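Local coordinates for amine oxidase domain-containing protein (Pyrococcus furiosus, PDB 3NRN) that binds AMP in a dinucleotide-binding fold and is probably a flavin-dependent oxidoreductase of the amine oxidase family, its substrate unknown, at residues 38-43 and 49-54; 119-124 and 171-176; 218-223 and 230-235. One frame throughout, in Å; residues are numbered along the deposited sequence.

Contact 1: residues 38-43 and 49-54. With AMP (adenosine monophosphate), chain B.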
# COMPACT_ATOMS: atom_id res chain seq x y z
N ARG A 38 8.00 -3.43 4.76
CA ARG A 38 7.24 -2.27 5.21
C ARG A 38 5.79 -2.58 5.54
O ARG A 38 4.94 -1.68 5.55
CB ARG A 38 7.33 -1.16 4.16
CG ARG A 38 8.77 -0.73 3.87
CD ARG A 38 8.81 0.66 3.26
NE ARG A 38 7.95 0.77 2.09
CZ ARG A 38 8.18 0.17 0.93
NH1 ARG A 38 9.26 -0.58 0.78
NH2 ARG A 38 7.33 0.30 -0.08
N PHE A 39 5.50 -3.84 5.83
CA PHE A 39 4.15 -4.24 6.18
C PHE A 39 4.16 -5.17 7.39
O PHE A 39 3.63 -6.28 7.34
CB PHE A 39 3.48 -4.94 5.00
CG PHE A 39 2.00 -5.10 5.15
CD1 PHE A 39 1.15 -4.00 5.01
CD2 PHE A 39 1.43 -6.35 5.43
CE1 PHE A 39 -0.23 -4.14 5.14
CE2 PHE A 39 0.06 -6.49 5.57
CZ PHE A 39 -0.77 -5.39 5.42
N THR A 40 4.78 -4.73 8.48
CA THR A 40 4.82 -5.53 9.70
C THR A 40 4.78 -4.61 10.93
O THR A 40 4.61 -3.40 10.79
CB THR A 40 6.07 -6.45 9.73
OG1 THR A 40 5.93 -7.40 10.79
CG2 THR A 40 7.34 -5.64 9.95
N ASN A 41 4.94 -5.18 12.13
CA ASN A 41 4.86 -4.36 13.34
C ASN A 41 6.17 -3.80 13.87
O ASN A 41 7.25 -4.36 13.67
CB ASN A 41 4.17 -5.15 14.45
CG ASN A 41 2.70 -5.35 14.17
OD1 ASN A 41 2.24 -5.15 13.05
ND2 ASN A 41 1.95 -5.77 15.19
N LEU A 42 6.06 -2.66 14.55
CA LEU A 42 7.20 -1.99 15.14
C LEU A 42 6.91 -1.68 16.60
O LEU A 42 6.32 -0.64 16.92
CB LEU A 42 7.49 -0.69 14.39
CG LEU A 42 8.62 0.18 14.96
CD1 LEU A 42 9.98 -0.51 14.77
CD2 LEU A 42 8.61 1.53 14.26
N PRO A 43 7.28 -2.60 17.52
CA PRO A 43 7.05 -2.38 18.95
C PRO A 43 7.72 -1.07 19.33
O PRO A 43 8.86 -0.82 18.96
CB PRO A 43 7.73 -3.59 19.59
CG PRO A 43 7.55 -4.66 18.55
CD PRO A 43 7.89 -3.92 17.28
N LEU A 49 3.40 -0.07 16.64
CA LEU A 49 3.38 0.79 15.46
C LEU A 49 3.66 -0.08 14.24
O LEU A 49 3.72 -1.31 14.36
CB LEU A 49 4.43 1.90 15.60
CG LEU A 49 4.32 2.75 16.88
CD1 LEU A 49 5.45 3.77 16.92
CD2 LEU A 49 2.98 3.44 16.95
N SER A 50 3.82 0.53 13.07
CA SER A 50 4.08 -0.24 11.86
C SER A 50 5.25 0.29 11.06
O SER A 50 5.65 1.44 11.22
CB SER A 50 2.84 -0.28 10.98
OG SER A 50 2.56 1.00 10.45
N THR A 51 5.79 -0.55 10.18
CA THR A 51 6.90 -0.17 9.33
C THR A 51 6.39 0.39 8.00
O THR A 51 7.16 0.58 7.06
CB THR A 51 7.84 -1.39 9.06
OG1 THR A 51 7.10 -2.45 8.43
CG2 THR A 51 8.42 -1.90 10.37
N GLY A 52 5.09 0.66 7.93
CA GLY A 52 4.51 1.19 6.70
C GLY A 52 3.01 1.43 6.77
O GLY A 52 2.56 2.42 7.34
N ALA A 53 2.24 0.52 6.19
CA ALA A 53 0.79 0.63 6.20
C ALA A 53 0.29 0.85 7.63
O ALA A 53 0.87 0.34 8.59
CB ALA A 53 0.15 -0.62 5.61
N LEU A 54 -0.79 1.61 7.76
CA LEU A 54 -1.33 1.92 9.08
C LEU A 54 -2.23 0.82 9.66
O LEU A 54 -3.32 1.11 10.15
CB LEU A 54 -2.09 3.24 9.03
CG LEU A 54 -1.38 4.45 8.42
CD1 LEU A 54 -2.26 5.67 8.56
CD2 LEU A 54 -0.04 4.69 9.10
P AMP B . 9.15 -4.12 0.93
O1P AMP B . 8.63 -4.78 -0.33
O2P AMP B . 9.93 -2.86 0.55
O3P AMP B . 8.16 -4.00 2.02
O5' AMP B . 10.27 -5.19 1.32
C5' AMP B . 11.17 -5.66 0.31
C4' AMP B . 12.09 -6.59 1.09
O4' AMP B . 13.29 -6.88 0.37
C3' AMP B . 12.52 -6.06 2.45
O3' AMP B . 12.14 -7.10 3.37
C2' AMP B . 14.05 -5.92 2.30
O2' AMP B . 14.83 -6.14 3.49
C1' AMP B . 14.33 -7.01 1.28
N9 AMP B . 15.50 -6.79 0.42
C8 AMP B . 15.91 -5.62 -0.15
N7 AMP B . 16.98 -5.85 -0.95
C5 AMP B . 17.21 -7.17 -0.95
C6 AMP B . 18.21 -8.04 -1.58
N6 AMP B . 19.15 -7.47 -2.39
N1 AMP B . 18.12 -9.36 -1.32
C2 AMP B . 17.12 -9.88 -0.53
N3 AMP B . 16.20 -9.14 0.14
C4 AMP B . 16.23 -7.80 -0.05
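L42 and L49 hold each other through two backbone hydrogen bonds, L42 N to L49 O at 2.7 Å and L49 N to L42 O at 3.0 Å, the mark of an antiparallel hydrogen-bonded pair. Two residues further on, past the non-hydrogen-bonded pair N41 and S50, T40 and T51 are joined twice. T51 N gives a bond to T40 O (3.1 Å), and T40 N reaches the T51 hydroxyl, OG1, at 3.3 Å, where a regular strand would offer a carbonyl. That hydroxyl can stand in because it sits between the backbone N and the carbonyl carbon of its own residue (chi1 59°), folded over the 38-40 backbone; it is also bonded to G37 O. S50, turned away from the opposite strand, sends OG to A53 O at 2.6 Å and so ties the chain into a tight bend. The two segments are the arms of a beta hairpin, 41-44 with 47-50, whose open end runs to the AMP phosphate. There R38 N donates an almost straight bond to AMP O3P (2.8 Å, 172°), while O3P also lies over one face of the R38 guanidinium. The positive charge of an arginine suits a place beside a phosphate, and NH2 forms a salt bridge with D379. Glycine suits position 52, where the other arm passes close: G52 CA lies 3.1 Å from R38 O, a CA-H...O contact, and a CB would run into that oxygen. The small A53 lets its CB meet the edge of the F39 ring, 3.6 Å from CE1; the F39 side chain also packs on C188, V191 and I192 of helix 188-200. T40 CG2 slants across the T51 side chain, whereas L42 and L49 share a face and touch loosely through CB.

Contact 2: residues 119-124 and 171-176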
# COMPACT_ATOMS: atom_id res chain seq x y z
N ARG A 119 -19.55 3.78 -12.59
CA ARG A 119 -20.20 2.54 -12.19
C ARG A 119 -20.42 1.72 -13.45
O ARG A 119 -20.22 0.50 -13.46
CB ARG A 119 -21.54 2.83 -11.52
CG ARG A 119 -22.28 1.60 -11.02
CD ARG A 119 -21.81 1.18 -9.63
NE ARG A 119 -22.33 2.08 -8.60
CZ ARG A 119 -22.04 1.99 -7.31
NH1 ARG A 119 -21.22 1.04 -6.87
NH2 ARG A 119 -22.57 2.85 -6.45
N MSE A 120 -20.85 2.40 -14.51
CA MSE A 120 -21.11 1.78 -15.80
C MSE A 120 -19.81 1.38 -16.50
O MSE A 120 -19.81 1.05 -17.69
CB MSE A 120 -21.87 2.74 -16.72
CG MSE A 120 -23.30 3.05 -16.28
SE MSE A 120 -24.39 1.63 -16.41
CE MSE A 120 -24.48 1.12 -14.69
N ASN A 121 -18.71 1.44 -15.76
CA ASN A 121 -17.40 1.09 -16.31
C ASN A 121 -16.89 2.15 -17.28
O ASN A 121 -15.73 2.12 -17.69
CB ASN A 121 -17.48 -0.26 -17.03
CG ASN A 121 -17.19 -0.15 -18.52
OD1 ASN A 121 -16.04 0.01 -18.93
ND2 ASN A 121 -18.24 -0.22 -19.33
N LYS A 122 -17.76 3.09 -17.64
CA LYS A 122 -17.37 4.15 -18.57
C LYS A 122 -16.36 5.11 -17.96
O LYS A 122 -16.68 5.89 -17.06
CB LYS A 122 -18.61 4.91 -19.05
CG LYS A 122 -19.41 4.13 -20.09
CD LYS A 122 -20.64 4.89 -20.59
CE LYS A 122 -21.77 4.87 -19.58
NZ LYS A 122 -23.00 5.51 -20.12
N LEU A 123 -15.13 5.05 -18.45
CA LEU A 123 -14.04 5.90 -17.97
C LEU A 123 -13.75 7.04 -18.94
O LEU A 123 -14.11 6.99 -20.11
CB LEU A 123 -12.78 5.06 -17.77
CG LEU A 123 -12.89 3.93 -16.74
CD1 LEU A 123 -11.61 3.12 -16.73
CD2 LEU A 123 -13.18 4.49 -15.36
N PRO A 124 -13.09 8.10 -18.45
CA PRO A 124 -12.75 9.27 -19.27
C PRO A 124 -11.71 9.04 -20.37
O PRO A 124 -10.59 8.59 -20.11
CB PRO A 124 -12.28 10.29 -18.24
CG PRO A 124 -11.67 9.43 -17.18
CD PRO A 124 -12.69 8.32 -17.05
N GLU A 171 -9.46 4.63 -9.61
CA GLU A 171 -9.42 4.50 -8.16
C GLU A 171 -10.83 4.72 -7.62
O GLU A 171 -11.23 4.16 -6.60
CB GLU A 171 -8.43 5.51 -7.57
CG GLU A 171 -6.98 5.09 -7.78
CD GLU A 171 -5.98 6.14 -7.36
OE1 GLU A 171 -6.25 6.88 -6.39
OE2 GLU A 171 -4.91 6.21 -7.99
N ILE A 172 -11.61 5.55 -8.32
CA ILE A 172 -12.98 5.79 -7.92
C ILE A 172 -13.77 4.51 -8.18
O ILE A 172 -14.60 4.11 -7.38
CB ILE A 172 -13.62 6.97 -8.71
CG1 ILE A 172 -13.01 8.30 -8.25
CG2 ILE A 172 -15.13 6.98 -8.50
CD1 ILE A 172 -13.42 9.50 -9.08
N ARG A 173 -13.49 3.85 -9.30
CA ARG A 173 -14.18 2.60 -9.61
C ARG A 173 -13.87 1.57 -8.51
O ARG A 173 -14.77 0.90 -8.00
CB ARG A 173 -13.74 2.07 -10.98
CG ARG A 173 -14.42 0.76 -11.35
CD ARG A 173 -14.32 0.46 -12.83
NE ARG A 173 -12.94 0.24 -13.26
CZ ARG A 173 -12.58 0.11 -14.53
NH1 ARG A 173 -13.49 0.17 -15.49
NH2 ARG A 173 -11.30 -0.07 -14.84
N ALA A 174 -12.60 1.46 -8.14
CA ALA A 174 -12.19 0.52 -7.10
C ALA A 174 -12.97 0.79 -5.81
O ALA A 174 -13.37 -0.15 -5.11
CB ALA A 174 -10.67 0.62 -6.85
N ALA A 175 -13.18 2.06 -5.48
CA ALA A 175 -13.90 2.40 -4.26
C ALA A 175 -15.38 2.02 -4.37
O ALA A 175 -16.00 1.59 -3.38
CB ALA A 175 -13.77 3.90 -3.97
N LEU A 176 -15.95 2.16 -5.56
CA LEU A 176 -17.35 1.80 -5.76
C LEU A 176 -17.51 0.28 -5.69
O LEU A 176 -18.49 -0.23 -5.14
CB LEU A 176 -17.85 2.30 -7.13
CG LEU A 176 -17.81 3.81 -7.39
CD1 LEU A 176 -18.34 4.10 -8.79
CD2 LEU A 176 -18.63 4.54 -6.35
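R119 and R173 mark the closest backbone approach, their CA atoms 6.5 Å apart. Segment 171-176 is continuous helix, with A175 N bonded to E171 O and L176 N to I172 O, so R173 and L176, three residues apart, project toward the same neighbour. Segment 119-124 is the end of helix 115-119 and the chain leaving it: M120, a selenomethionine, is the first residue to abandon helical angles, and N121 follows with positive phi (72°), which asparagine tolerates well. The L123 side chain meets that of R173 at about a right angle, its CD1 methyl over one guanidinium face, 3.7 Å from both NH1 and NH2. Such a face is apolar enough to take a methyl while the N-H groups stay at the polar edge, which suits a surface contact. With CG opposite the backbone N (chi1 180°), the R173 chain leads out from its helix, then bends at chi3, and NH1 comes 3.7 Å from N121 O. An alanine in place of R173 would probably leave L123 CD1 without the flat group it rests on and open a gap beside N121. At R119, bent twice along its chain, L176 CD2 lies over the guanidinium toward the rim, 4.1 Å above the plane. This is surface packing of a helix terminus and its following loop against helix 165-178, with a leucine methyl over a guanidinium face at each arginine.

Contact 3: residues 218-223 and 230-235; sequences EEKKVY and YSFDVA
K220 and F232 meet with the lysine's aliphatic part over the ring: K220 CB stands 4.3 Å from the ring centroid and only 12° off its normal, a CH-pi contact. A235 CB covers the opposite face, 3.7 Å above the plane, so the ring is sandwiched between this methyl, over its centre, and the K220 CB methylene, nearer the rim. F232 takes chi1 68°, with CG between its backbone N and carbonyl carbon, which brings the ring against the backbone of K220 and K221, CE2 3.4 Å from K221 N. V222 crosses it at about a right angle, CG2 3.7 Å from F232 CD2. Beyond the ring the K220 chain bends, and NZ donates to D233 O at 2.9 Å; a water bridges NZ to D233 OD1, while OD2 is bonded to R2 N. F232 N bonds to K220 O (3.0 Å). V222 and Y230 point to one face of the sheet, K221 and S231 to the other. K220 and K221 form a G1 beta bulge opposite N216 of strand 212-216, the hairpin's third strand. V222 leans on V212, V4 and L29, and Y230 on L29, so the V222/Y230 face lies against strands 2-6 and 25-29 of the parallel sheet, which strand 234-237 enters.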
# COMPACT_ATOMS: atom_id res chain seq x y z
N GLU A 218 20.93 -15.57 -17.70
CA GLU A 218 21.43 -16.62 -18.57
C GLU A 218 21.57 -17.96 -17.84
O GLU A 218 21.17 -19.00 -18.36
CB GLU A 218 22.78 -16.21 -19.17
CG GLU A 218 22.69 -15.03 -20.13
CD GLU A 218 24.04 -14.64 -20.71
OE1 GLU A 218 24.73 -15.54 -21.24
OE2 GLU A 218 24.39 -13.45 -20.65
N GLU A 219 22.13 -17.94 -16.63
CA GLU A 219 22.33 -19.16 -15.86
C GLU A 219 21.07 -19.54 -15.10
O GLU A 219 20.87 -20.70 -14.74
CB GLU A 219 23.44 -18.99 -14.82
CG GLU A 219 24.78 -18.49 -15.32
CD GLU A 219 25.81 -18.42 -14.20
OE1 GLU A 219 25.46 -17.92 -13.11
OE2 GLU A 219 26.96 -18.85 -14.41
N LYS A 220 20.23 -18.54 -14.86
CA LYS A 220 19.01 -18.73 -14.09
C LYS A 220 19.43 -19.15 -12.68
O LYS A 220 19.03 -20.20 -12.16
CB LYS A 220 18.09 -19.78 -14.73
CG LYS A 220 17.61 -19.39 -16.13
CD LYS A 220 16.43 -20.25 -16.59
CE LYS A 220 15.14 -19.88 -15.88
NZ LYS A 220 13.98 -20.71 -16.34
N LYS A 221 20.27 -18.32 -12.08
CA LYS A 221 20.77 -18.56 -10.73
C LYS A 221 20.80 -17.25 -9.98
O LYS A 221 21.06 -16.20 -10.55
CB LYS A 221 22.19 -19.14 -10.76
CG LYS A 221 22.29 -20.56 -11.24
CD LYS A 221 23.73 -21.03 -11.22
CE LYS A 221 23.85 -22.50 -11.59
NZ LYS A 221 25.26 -22.96 -11.53
N VAL A 222 20.51 -17.32 -8.68
CA VAL A 222 20.55 -16.13 -7.85
C VAL A 222 21.74 -16.30 -6.91
O VAL A 222 21.90 -17.35 -6.29
CB VAL A 222 19.25 -15.98 -7.05
CG1 VAL A 222 19.39 -14.86 -6.03
CG2 VAL A 222 18.10 -15.66 -8.01
N TYR A 223 22.58 -15.27 -6.83
CA TYR A 223 23.76 -15.30 -5.97
C TYR A 223 23.60 -14.36 -4.79
O TYR A 223 23.06 -13.26 -4.94
CB TYR A 223 25.00 -14.87 -6.77
CG TYR A 223 25.38 -15.82 -7.87
CD1 TYR A 223 26.41 -16.74 -7.69
CD2 TYR A 223 24.71 -15.81 -9.08
CE1 TYR A 223 26.75 -17.64 -8.69
CE2 TYR A 223 25.04 -16.71 -10.10
CZ TYR A 223 26.06 -17.62 -9.89
OH TYR A 223 26.39 -18.52 -10.88
N TYR A 230 21.52 -20.41 -5.82
CA TYR A 230 20.14 -20.89 -5.87
C TYR A 230 19.66 -20.82 -7.31
O TYR A 230 19.43 -19.73 -7.83
CB TYR A 230 19.24 -20.02 -5.00
CG TYR A 230 19.66 -19.96 -3.56
CD1 TYR A 230 19.25 -20.94 -2.65
CD2 TYR A 230 20.48 -18.94 -3.09
CE1 TYR A 230 19.64 -20.90 -1.32
CE2 TYR A 230 20.88 -18.88 -1.77
CZ TYR A 230 20.46 -19.87 -0.88
OH TYR A 230 20.85 -19.81 0.44
N SER A 231 19.51 -21.96 -7.97
CA SER A 231 19.03 -21.99 -9.34
C SER A 231 17.50 -21.82 -9.31
O SER A 231 16.85 -22.18 -8.33
CB SER A 231 19.40 -23.32 -9.99
OG SER A 231 18.93 -24.41 -9.21
N PHE A 232 16.92 -21.27 -10.37
CA PHE A 232 15.48 -21.06 -10.40
C PHE A 232 14.85 -21.25 -11.78
O PHE A 232 15.53 -21.13 -12.80
CB PHE A 232 15.17 -19.64 -9.91
CG PHE A 232 15.62 -18.54 -10.85
CD1 PHE A 232 14.84 -18.16 -11.94
CD2 PHE A 232 16.84 -17.90 -10.66
CE1 PHE A 232 15.27 -17.16 -12.82
CE2 PHE A 232 17.28 -16.91 -11.52
CZ PHE A 232 16.49 -16.53 -12.60
N ASP A 233 13.56 -21.56 -11.78
CA ASP A 233 12.81 -21.69 -13.04
C ASP A 233 12.16 -20.32 -13.24
O ASP A 233 12.02 -19.84 -14.36
CB ASP A 233 11.74 -22.78 -12.92
CG ASP A 233 12.34 -24.17 -12.81
OD1 ASP A 233 13.17 -24.53 -13.67
OD2 ASP A 233 12.00 -24.91 -11.86
N VAL A 234 11.81 -19.70 -12.12
CA VAL A 234 11.21 -18.38 -12.09
C VAL A 234 11.73 -17.62 -10.86
O VAL A 234 11.94 -18.21 -9.80
CB VAL A 234 9.66 -18.46 -11.99
CG1 VAL A 234 9.09 -17.11 -11.62
CG2 VAL A 234 9.09 -18.90 -13.33
N ALA A 235 11.94 -16.32 -11.02
CA ALA A 235 12.42 -15.49 -9.93
C ALA A 235 11.41 -14.36 -9.72
O ALA A 235 11.00 -13.71 -10.69
CB ALA A 235 13.80 -14.91 -10.26
O HOH W 1 13.95 -23.35 -15.78

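How the contacts relate
AMP is the common reference for contacts 1 and 3. Contact 1 reaches the phosphate directly through R38, whereas contact 3 reaches the nucleotide only at second hand, through V212, whose backbone N is hydrogen-bonded to AMP: the V222 side chain is about 3 Å from that of V212 and about 7 Å from AMP. The centres of contacts 1 and 3 are about 31 Å apart and their nearest atoms about 17 Å, so the two hairpins do not meet; E30 is a further hydrogen-bonding partner of AMP. Contact 2 takes no part in the pocket: it sits on the other side of the chain's centre from contact 1, centres about 30 Å apart, and its centre is about 40 Å from that of contact 3.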